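DNA polymerase III subunit delta (PDB 3ZH9) probably serves as the wrench subunit that opens the ring-shaped beta processivity factor so that the ATP-driven loading complex can place it on primed DNA. Local coordinates at residues Q190-F195 with D205-L210; Y84-E89 with K128-A133. One frame throughout, in Å; residues are numbered along the deposited sequence.

Contact 1: residues Q190-F195 with D205-L210; sequences QKLCTF and DDVKML
In the small helical region that follows the P-loop-NTPase-like domain, probably the lid of an AAA+-type module, Leu-192 and Phe-195 of helix 182-195 pack on Asp-206, Met-209 and Leu-210 of the short helix 204-210. The axes of the two segments cross at 111° and approach to 10.7 Å, a spacing filled mainly by Leu-210, Phe-195 and Leu-192. Leu-210 supplies both of its methyls: CD2 lies 3.7 Å from Phe-195 CB and 3.8 Å from Leu-192 CD2, while CD1 sits over one face of the Phe-195 ring, offset toward its rim, in a CH-pi contact 4.3 Å from the centroid. With CG anti to the backbone N (chi1 -177°), Phe-195 carries its ring out toward the second helix. Met-209 SD meets the same ring obliquely, 3.9 Å from Phe-195 CZ, as a Met-aromatic contact. At the edge, in the ring plane, Asp-206 OD1 is 3.7 Å from Phe-195 CE2, with the carboxylate turned 78° against the ring. Deeper in, Leu-192 CD1 faces Val-207 CG2, and Val-207 continues onto helix 168-177. Asp-206 OD2 is salt-bridged to Arg-199, and OD1 also meets a glycerol. On the outer side a water accepts from Lys-191 NZ, which is salt-bridged to Glu-188, and donates to Leu-210 O. The direct joint is thus mostly dispersive, its polar link between the helices running through that water; OD1, held partly by these other partners of Asp-206, lies where the weakly positive C-H rim would be expected to suit it.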
ATOM      1  N   GLN A 190      -0.947  14.935  -6.236  1.00 30.10           N
ATOM      2  CA  GLN A 190      -1.470  16.163  -5.607  1.00 28.83           C
ATOM      3  C   GLN A 190      -0.487  17.328  -5.716  1.00 35.25           C
ATOM      4  O   GLN A 190      -0.877  18.489  -5.931  1.00 35.38           O
ATOM      5  CB  GLN A 190      -1.807  15.933  -4.129  1.00 27.19           C
ATOM      6  CG  GLN A 190      -2.923  14.894  -3.869  1.00 40.08           C
ATOM      7  CD  GLN A 190      -4.265  15.243  -4.516  1.00 51.08           C
ATOM      8  OE1 GLN A 190      -4.511  16.382  -4.931  1.00 55.47           O
ATOM      9  NE2 GLN A 190      -5.145  14.256  -4.594  1.00 62.30           N
ATOM     10  N   LYS A 191       0.789  17.026  -5.530  1.00 31.28           N
ATOM     11  CA  LYS A 191       1.820  18.048  -5.659  1.00 32.41           C
ATOM     12  C   LYS A 191       1.890  18.530  -7.090  1.00 33.94           C
ATOM     13  O   LYS A 191       2.035  19.727  -7.339  1.00 33.11           O
ATOM     14  CB  LYS A 191       3.182  17.504  -5.235  1.00 30.23           C
ATOM     15  CG  LYS A 191       3.394  17.474  -3.726  1.00 34.09           C
ATOM     16  CD  LYS A 191       4.578  16.563  -3.359  1.00 38.16           C
ATOM     17  CE  LYS A 191       5.861  17.080  -3.982  1.00 41.86           C
ATOM     18  NZ  LYS A 191       6.984  16.100  -3.846  1.00 51.14           N
ATOM     19  N   LEU A 192       1.777  17.597  -8.034  1.00 24.96           N
ATOM     20  CA  LEU A 192       1.879  17.952  -9.451  1.00 26.03           C
ATOM     21  C   LEU A 192       0.686  18.786  -9.892  1.00 28.91           C
ATOM     22  O   LEU A 192       0.854  19.733 -10.643  1.00 28.77           O
ATOM     23  CB  LEU A 192       2.051  16.714 -10.342  1.00 25.86           C
ATOM     24  CG  LEU A 192       3.441  16.035 -10.294  1.00 26.73           C
ATOM     25  CD1 LEU A 192       3.406  14.542 -10.696  1.00 27.22           C
ATOM     26  CD2 LEU A 192       4.439  16.817 -11.179  1.00 28.25           C
ATOM     27  N   CYS A 193      -0.513  18.431  -9.432  1.00 27.99           N
ATOM     28  CA  CYS A 193      -1.709  19.175  -9.811  1.00 29.92           C
ATOM     29  C   CYS A 193      -1.615  20.622  -9.359  1.00 31.12           C
ATOM     30  O   CYS A 193      -1.990  21.510 -10.099  1.00 36.88           O
ATOM     31  CB  CYS A 193      -2.980  18.515  -9.260  1.00 36.69           C
ATOM     32  SG  CYS A 193      -3.352  16.928 -10.038  1.00 41.30           S
ATOM     33  N   THR A 194      -1.090  20.845  -8.153  1.00 36.56           N
ATOM     34  CA  THR A 194      -0.855  22.193  -7.632  1.00 33.25           C
ATOM     35  C   THR A 194       0.220  22.897  -8.442  1.00 34.23           C
ATOM     36  O   THR A 194       0.040  24.033  -8.884  1.00 35.19           O
ATOM     37  CB  THR A 194      -0.425  22.159  -6.152  1.00 37.28           C
ATOM     38  OG1 THR A 194      -1.470  21.577  -5.368  1.00 44.52           O
ATOM     39  CG2 THR A 194      -0.128  23.579  -5.625  1.00 32.72           C
ATOM     40  N   PHE A 195       1.327  22.199  -8.660  1.00 31.09           N
ATOM     41  CA  PHE A 195       2.494  22.741  -9.370  1.00 24.81           C
ATOM     42  C   PHE A 195       2.166  23.345 -10.732  1.00 34.08           C
ATOM     43  O   PHE A 195       2.653  24.419 -11.059  1.00 35.44           O
ATOM     44  CB  PHE A 195       3.565  21.657  -9.547  1.00 24.19           C
ATOM     45  CG  PHE A 195       4.827  22.159 -10.213  1.00 30.89           C
ATOM     46  CD1 PHE A 195       5.675  23.023  -9.550  1.00 25.83           C
ATOM     47  CD2 PHE A 195       5.161  21.770 -11.499  1.00 33.81           C
ATOM     48  CE1 PHE A 195       6.825  23.486 -10.151  1.00 29.20           C
ATOM     49  CE2 PHE A 195       6.319  22.240 -12.105  1.00 30.66           C
ATOM     50  CZ  PHE A 195       7.140  23.092 -11.432  1.00 33.21           C
ATOM     51  N   ASP A 205       7.938  16.244 -18.469  1.00 35.24           N
ATOM     52  CA  ASP A 205       8.872  17.226 -17.923  1.00 28.19           C
ATOM     53  C   ASP A 205       8.493  17.681 -16.504  1.00 31.26           C
ATOM     54  O   ASP A 205       9.367  17.835 -15.658  1.00 32.48           O
ATOM     55  CB  ASP A 205       8.990  18.442 -18.849  1.00 30.32           C
ATOM     56  CG  ASP A 205       9.899  18.195 -20.051  1.00 39.16           C
ATOM     57  OD1 ASP A 205      10.771  17.295 -20.004  1.00 36.85           O
ATOM     58  OD2 ASP A 205       9.752  18.932 -21.045  1.00 43.40           O
ATOM     59  N   ASP A 206       7.205  17.941 -16.252  1.00 32.76           N
ATOM     60  CA  ASP A 206       6.740  18.273 -14.893  1.00 28.85           C
ATOM     61  C   ASP A 206       7.116  17.168 -13.885  1.00 30.61           C
ATOM     62  O   ASP A 206       7.598  17.432 -12.768  1.00 25.48           O
ATOM     63  CB  ASP A 206       5.226  18.482 -14.867  1.00 30.11           C
ATOM     64  CG  ASP A 206       4.794  19.750 -15.585  1.00 38.56           C
ATOM     65  OD1 ASP A 206       5.392  20.815 -15.339  1.00 39.24           O
ATOM     66  OD2 ASP A 206       3.856  19.674 -16.398  1.00 37.23           O
ATOM     67  N   VAL A 207       6.879  15.925 -14.284  1.00 27.05           N
ATOM     68  CA  VAL A 207       7.194  14.792 -13.417  1.00 28.40           C
ATOM     69  C   VAL A 207       8.676  14.763 -13.086  1.00 28.98           C
ATOM     70  O   VAL A 207       9.056  14.690 -11.911  1.00 28.73           O
ATOM     71  CB  VAL A 207       6.774  13.451 -14.037  1.00 22.55           C
ATOM     72  CG1 VAL A 207       7.296  12.294 -13.194  1.00 20.90           C
ATOM     73  CG2 VAL A 207       5.229  13.399 -14.183  1.00 24.19           C
ATOM     74  N   LYS A 208       9.510  14.827 -14.122  1.00 24.82           N
ATOM     75  CA  LYS A 208      10.958  14.752 -13.939  1.00 25.90           C
ATOM     76  C   LYS A 208      11.505  15.909 -13.136  1.00 28.21           C
ATOM     77  O   LYS A 208      12.446  15.731 -12.380  1.00 31.33           O
ATOM     78  CB  LYS A 208      11.682  14.716 -15.285  1.00 28.18           C
ATOM     79  CG  LYS A 208      11.409  13.457 -16.120  1.00 30.30           C
ATOM     80  CD  LYS A 208      12.180  13.540 -17.448  1.00 32.30           C
ATOM     81  CE  LYS A 208      12.384  12.160 -18.068  1.00 44.18           C
ATOM     82  NZ  LYS A 208      12.918  12.214 -19.471  1.00 51.21           N
ATOM     83  N   MET A 209      10.957  17.112 -13.308  1.00 24.38           N
ATOM     84  CA  MET A 209      11.555  18.233 -12.591  1.00 31.72           C
ATOM     85  C   MET A 209      11.119  18.231 -11.131  1.00 26.82           C
ATOM     86  O   MET A 209      11.903  18.549 -10.240  1.00 26.64           O
ATOM     87  CB  MET A 209      11.289  19.581 -13.269  1.00 32.79           C
ATOM     88  CG  MET A 209       9.877  20.102 -13.170  1.00 31.37           C
ATOM     89  SD  MET A 209       9.703  21.723 -14.014  1.00 33.20           S
ATOM     90  CE  MET A 209       9.882  21.219 -15.720  1.00 29.33           C
ATOM     91  N   LEU A 210       9.881  17.832 -10.881  1.00 21.87           N
ATOM     92  CA  LEU A 210       9.352  17.988  -9.530  1.00 28.64           C
ATOM     93  C   LEU A 210       9.558  16.758  -8.637  1.00 33.36           C
ATOM     94  O   LEU A 210       9.770  16.902  -7.439  1.00 32.42           O
ATOM     95  CB  LEU A 210       7.875  18.385  -9.572  1.00 26.70           C
ATOM     96  CG  LEU A 210       7.291  18.858  -8.232  1.00 34.70           C
ATOM     97  CD1 LEU A 210       7.863  20.232  -7.808  1.00 28.15           C
ATOM     98  CD2 LEU A 210       5.773  18.910  -8.310  1.00 26.78           C
TER
HETATM   99  O   HOH W   1       8.972  17.481  -5.030  1.00 38.63           O

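Contact 2: residues Y84-E89 with K128-A133; sequences YFLTGE and KKLTKA. With SO4 (sulfate ion), chain G.
Leu-86 and Phe-85, on the 3-10 turn that follows strand 76-81 of the P-loop-NTPase-like domain, press against Leu-130 in the first turn of helix 129-137. This is the tight part of the contact. Leu-86 CD2 reaches Leu-130 CG at 3.6 Å, the two side chains crossing at about a right angle. Leu-130 CD2 touches both that methyl and the Phe-85 ring, meeting the ring at its edge, 3.6 Å from Phe-85 CE1. Phe-85 CG stands between its own backbone N and carbonyl carbon (chi1 44°), a torsion that swings the ring toward the helix although the CB bond does not point there. Val-99 and Leu-102 of helix 99-107 extend the apolar patch around Leu-130. The loop residue Asp-125 ties both sides together, pairing through its backbone with Leu-86 and accepting from Thr-131 OG1 at its carbonyl.

Toward the solvent side apolar packing gives way to a polar rim. The extended aliphatic chain of Lys-128 runs alongside the turn, with CE 3.0 Å from Thr-87 O and CD equally near Phe-85 O; both approaches are close for carbon and oxygen, so this spot is either locally tight or imprecisely placed. Thr-87 organises its own turn: OG1 donates to Tyr-84 O at 2.6 Å, in the carbonyl plane, and accepts from Glu-89 N, making an ST turn. The loose part comes next: Gly-88 and Glu-89 are poorly ordered, and the Lys-129 side chain is modelled only to CG. Lys-128 occupies the N-cap position, and a sulfate ion, probably from the crystallisation liquor, sits at the helix start, where the partial positive charge would be expected to favour an anion; Lys-129 N donates to sulfate O1 at 2.6 Å with an N-H...O angle of 149°.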
ATOM      1  N   TYR A  84     -13.265 -10.984   9.949  1.00 42.82           N
ATOM      2  CA  TYR A  84     -12.542 -12.168   9.485  1.00 46.35           C
ATOM      3  C   TYR A  84     -13.479 -13.316   9.132  1.00 53.43           C
ATOM      4  O   TYR A  84     -13.141 -14.176   8.325  1.00 52.81           O
ATOM      5  CB  TYR A  84     -11.513 -12.632  10.529  1.00 47.65           C
ATOM      6  CG  TYR A  84     -12.045 -12.669  11.943  1.00 51.33           C
ATOM      7  CD1 TYR A  84     -12.741 -13.779  12.423  1.00 57.63           C
ATOM      8  CD2 TYR A  84     -11.867 -11.584  12.799  1.00 50.81           C
ATOM      9  CE1 TYR A  84     -13.244 -13.802  13.728  1.00 60.66           C
ATOM     10  CE2 TYR A  84     -12.365 -11.598  14.097  1.00 53.74           C
ATOM     11  CZ  TYR A  84     -13.045 -12.706  14.555  1.00 60.57           C
ATOM     12  OH  TYR A  84     -13.529 -12.708  15.844  1.00 71.11           O
ATOM     13  N   PHE A  85     -14.655 -13.325   9.744  1.00 48.78           N
ATOM     14  CA  PHE A  85     -15.646 -14.353   9.467  1.00 52.82           C
ATOM     15  C   PHE A  85     -16.235 -14.222   8.058  1.00 56.95           C
ATOM     16  O   PHE A  85     -17.036 -15.054   7.647  1.00 61.43           O
ATOM     17  CB  PHE A  85     -16.756 -14.301  10.518  1.00 46.31           C
ATOM     18  CG  PHE A  85     -17.229 -12.906  10.822  1.00 51.38           C
ATOM     19  CD1 PHE A  85     -18.106 -12.256   9.969  1.00 43.76           C
ATOM     20  CD2 PHE A  85     -16.778 -12.237  11.951  1.00 46.40           C
ATOM     21  CE1 PHE A  85     -18.529 -10.968  10.238  1.00 46.18           C
ATOM     22  CE2 PHE A  85     -17.196 -10.954  12.221  1.00 41.66           C
ATOM     23  CZ  PHE A  85     -18.080 -10.320  11.366  1.00 43.75           C
ATOM     24  N   LEU A  86     -15.845 -13.176   7.332  1.00 53.73           N
ATOM     25  CA  LEU A  86     -16.217 -13.030   5.922  1.00 56.95           C
ATOM     26  C   LEU A  86     -15.281 -13.831   5.010  1.00 59.81           C
ATOM     27  O   LEU A  86     -15.595 -14.069   3.841  1.00 53.35           O
ATOM     28  CB  LEU A  86     -16.234 -11.558   5.503  1.00 49.64           C
ATOM     29  CG  LEU A  86     -17.369 -10.723   6.098  1.00 51.76           C
ATOM     30  CD1 LEU A  86     -17.308  -9.272   5.618  1.00 44.84           C
ATOM     31  CD2 LEU A  86     -18.709 -11.358   5.762  1.00 52.25           C
ATOM     32  N   THR A  87     -14.134 -14.235   5.557  1.00 60.71           N
ATOM     33  CA  THR A  87     -13.174 -15.092   4.859  1.00 67.02           C
ATOM     34  C   THR A  87     -13.384 -16.556   5.236  1.00 75.55           C
ATOM     35  O   THR A  87     -14.347 -16.896   5.920  1.00 72.28           O
ATOM     36  CB  THR A  87     -11.717 -14.732   5.220  1.00 63.60           C
ATOM     37  OG1 THR A  87     -11.442 -15.141   6.566  1.00 69.23           O
ATOM     38  CG2 THR A  87     -11.482 -13.245   5.089  1.00 55.01           C
ATOM     39  N   GLY A  88     -12.469 -17.419   4.803  1.00 89.00           N
ATOM     40  CA  GLY A  88     -12.544 -18.834   5.130  1.00 96.37           C
ATOM     41  C   GLY A  88     -11.489 -19.301   6.119  1.00103.73           C
ATOM     42  O   GLY A  88     -11.181 -20.488   6.186  1.00108.13           O
ATOM     43  N   GLU A  89     -10.943 -18.368   6.895  1.00109.31           N
ATOM     44  CA  GLU A  89      -9.863 -18.675   7.833  1.00117.74           C
ATOM     45  C   GLU A  89     -10.317 -19.514   9.031  1.00125.22           C
ATOM     46  O   GLU A  89     -11.513 -19.657   9.284  1.00124.23           O
ATOM     47  CB  GLU A  89      -9.201 -17.384   8.323  1.00117.89           C
ATOM     48  N   LYS A 128     -20.769 -17.660   1.957  1.00 44.33           N
ATOM     49  CA  LYS A 128     -21.340 -17.203   3.221  1.00 46.14           C
ATOM     50  C   LYS A 128     -22.578 -16.319   3.079  1.00 49.38           C
ATOM     51  O   LYS A 128     -22.626 -15.401   2.263  1.00 47.06           O
ATOM     52  CB  LYS A 128     -20.283 -16.499   4.077  1.00 48.47           C
ATOM     53  CG  LYS A 128     -19.194 -17.447   4.549  1.00 56.51           C
ATOM     54  CD  LYS A 128     -18.221 -16.766   5.482  1.00 59.90           C
ATOM     55  CE  LYS A 128     -17.185 -17.760   6.000  1.00 65.87           C
ATOM     56  NZ  LYS A 128     -17.826 -18.851   6.785  1.00 71.17           N
ATOM     57  N   LYS A 129     -23.568 -16.601   3.911  1.00 45.55           N
ATOM     58  CA  LYS A 129     -24.831 -15.881   3.893  1.00 47.24           C
ATOM     59  C   LYS A 129     -24.601 -14.370   4.001  1.00 42.62           C
ATOM     60  O   LYS A 129     -25.247 -13.586   3.318  1.00 44.40           O
ATOM     61  CB  LYS A 129     -25.708 -16.379   5.051  1.00 48.69           C
ATOM     62  CG  LYS A 129     -27.140 -15.869   5.039  1.00 58.52           C
ATOM     63  N   LEU A 130     -23.677 -13.975   4.870  1.00 37.85           N
ATOM     64  CA  LEU A 130     -23.410 -12.571   5.134  1.00 35.55           C
ATOM     65  C   LEU A 130     -22.741 -11.904   3.945  1.00 37.08           C
ATOM     66  O   LEU A 130     -22.974 -10.728   3.661  1.00 37.11           O
ATOM     67  CB  LEU A 130     -22.530 -12.432   6.372  1.00 40.70           C
ATOM     68  CG  LEU A 130     -22.136 -11.013   6.758  1.00 45.23           C
ATOM     69  CD1 LEU A 130     -23.338 -10.076   6.758  1.00 45.51           C
ATOM     70  CD2 LEU A 130     -21.471 -11.039   8.119  1.00 51.06           C
ATOM     71  N   THR A 131     -21.894 -12.655   3.257  1.00 35.17           N
ATOM     72  CA  THR A 131     -21.273 -12.134   2.049  1.00 39.10           C
ATOM     73  C   THR A 131     -22.332 -11.851   0.995  1.00 33.60           C
ATOM     74  O   THR A 131     -22.288 -10.831   0.318  1.00 35.24           O
ATOM     75  CB  THR A 131     -20.258 -13.119   1.485  1.00 34.33           C
ATOM     76  OG1 THR A 131     -19.295 -13.408   2.500  1.00 40.95           O
ATOM     77  CG2 THR A 131     -19.560 -12.522   0.287  1.00 37.28           C
ATOM     78  N   LYS A 132     -23.288 -12.760   0.861  1.00 39.72           N
ATOM     79  CA  LYS A 132     -24.351 -12.580  -0.109  1.00 36.52           C
ATOM     80  C   LYS A 132     -25.155 -11.342   0.263  1.00 33.96           C
ATOM     81  O   LYS A 132     -25.511 -10.536  -0.603  1.00 35.06           O
ATOM     82  CB  LYS A 132     -25.239 -13.825  -0.177  1.00 50.07           C
ATOM     83  CG  LYS A 132     -24.491 -15.085  -0.602  1.00 56.76           C
ATOM     84  CD  LYS A 132     -25.426 -16.270  -0.774  1.00 61.79           C
ATOM     85  CE  LYS A 132     -24.657 -17.545  -1.091  1.00 67.36           C
ATOM     86  NZ  LYS A 132     -25.565 -18.642  -1.525  1.00 74.71           N
ATOM     87  N   ALA A 133     -25.396 -11.170   1.559  1.00 29.92           N
ATOM     88  CA  ALA A 133     -26.152 -10.027   2.056  1.00 35.90           C
ATOM     89  C   ALA A 133     -25.465  -8.695   1.764  1.00 30.99           C
ATOM     90  O   ALA A 133     -26.132  -7.718   1.431  1.00 32.73           O
ATOM     91  CB  ALA A 133     -26.433 -10.167   3.550  1.00 29.55           C
TER
HETATM   92  S   SO4 G1345     -22.662 -19.338   6.345  1.00110.97           S
HETATM   93  O1  SO4 G1345     -22.589 -17.969   5.853  1.00118.59           O
HETATM   94  O2  SO4 G1345     -22.524 -20.274   5.227  1.00109.64           O
HETATM   95  O3  SO4 G1345     -23.946 -19.541   7.009  1.00106.66           O
HETATM   96  O4  SO4 G1345     -21.570 -19.540   7.293  1.00113.97           O

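In the fold
The two contacts follow one another along the chain, contact 2 closing before contact 1 opens. Their centres are 43 Å apart, and their nearest atoms about 28 Å, so neither touches the other. They lie on opposite sides of the chain's centre, contact 1 about 22 Å and contact 2 about 24 Å from it measured between centres. Contact 2 fastens a loop to a helix of the domain built on the five-stranded parallel sheet, whereas contact 1 joins two helices in the region that comes next in sequence. Each has a small molecule probably from the crystallisation liquor: glycerol hydrogen-bonded to Asp-206 OD1 at contact 1 and sulfate at contact 2.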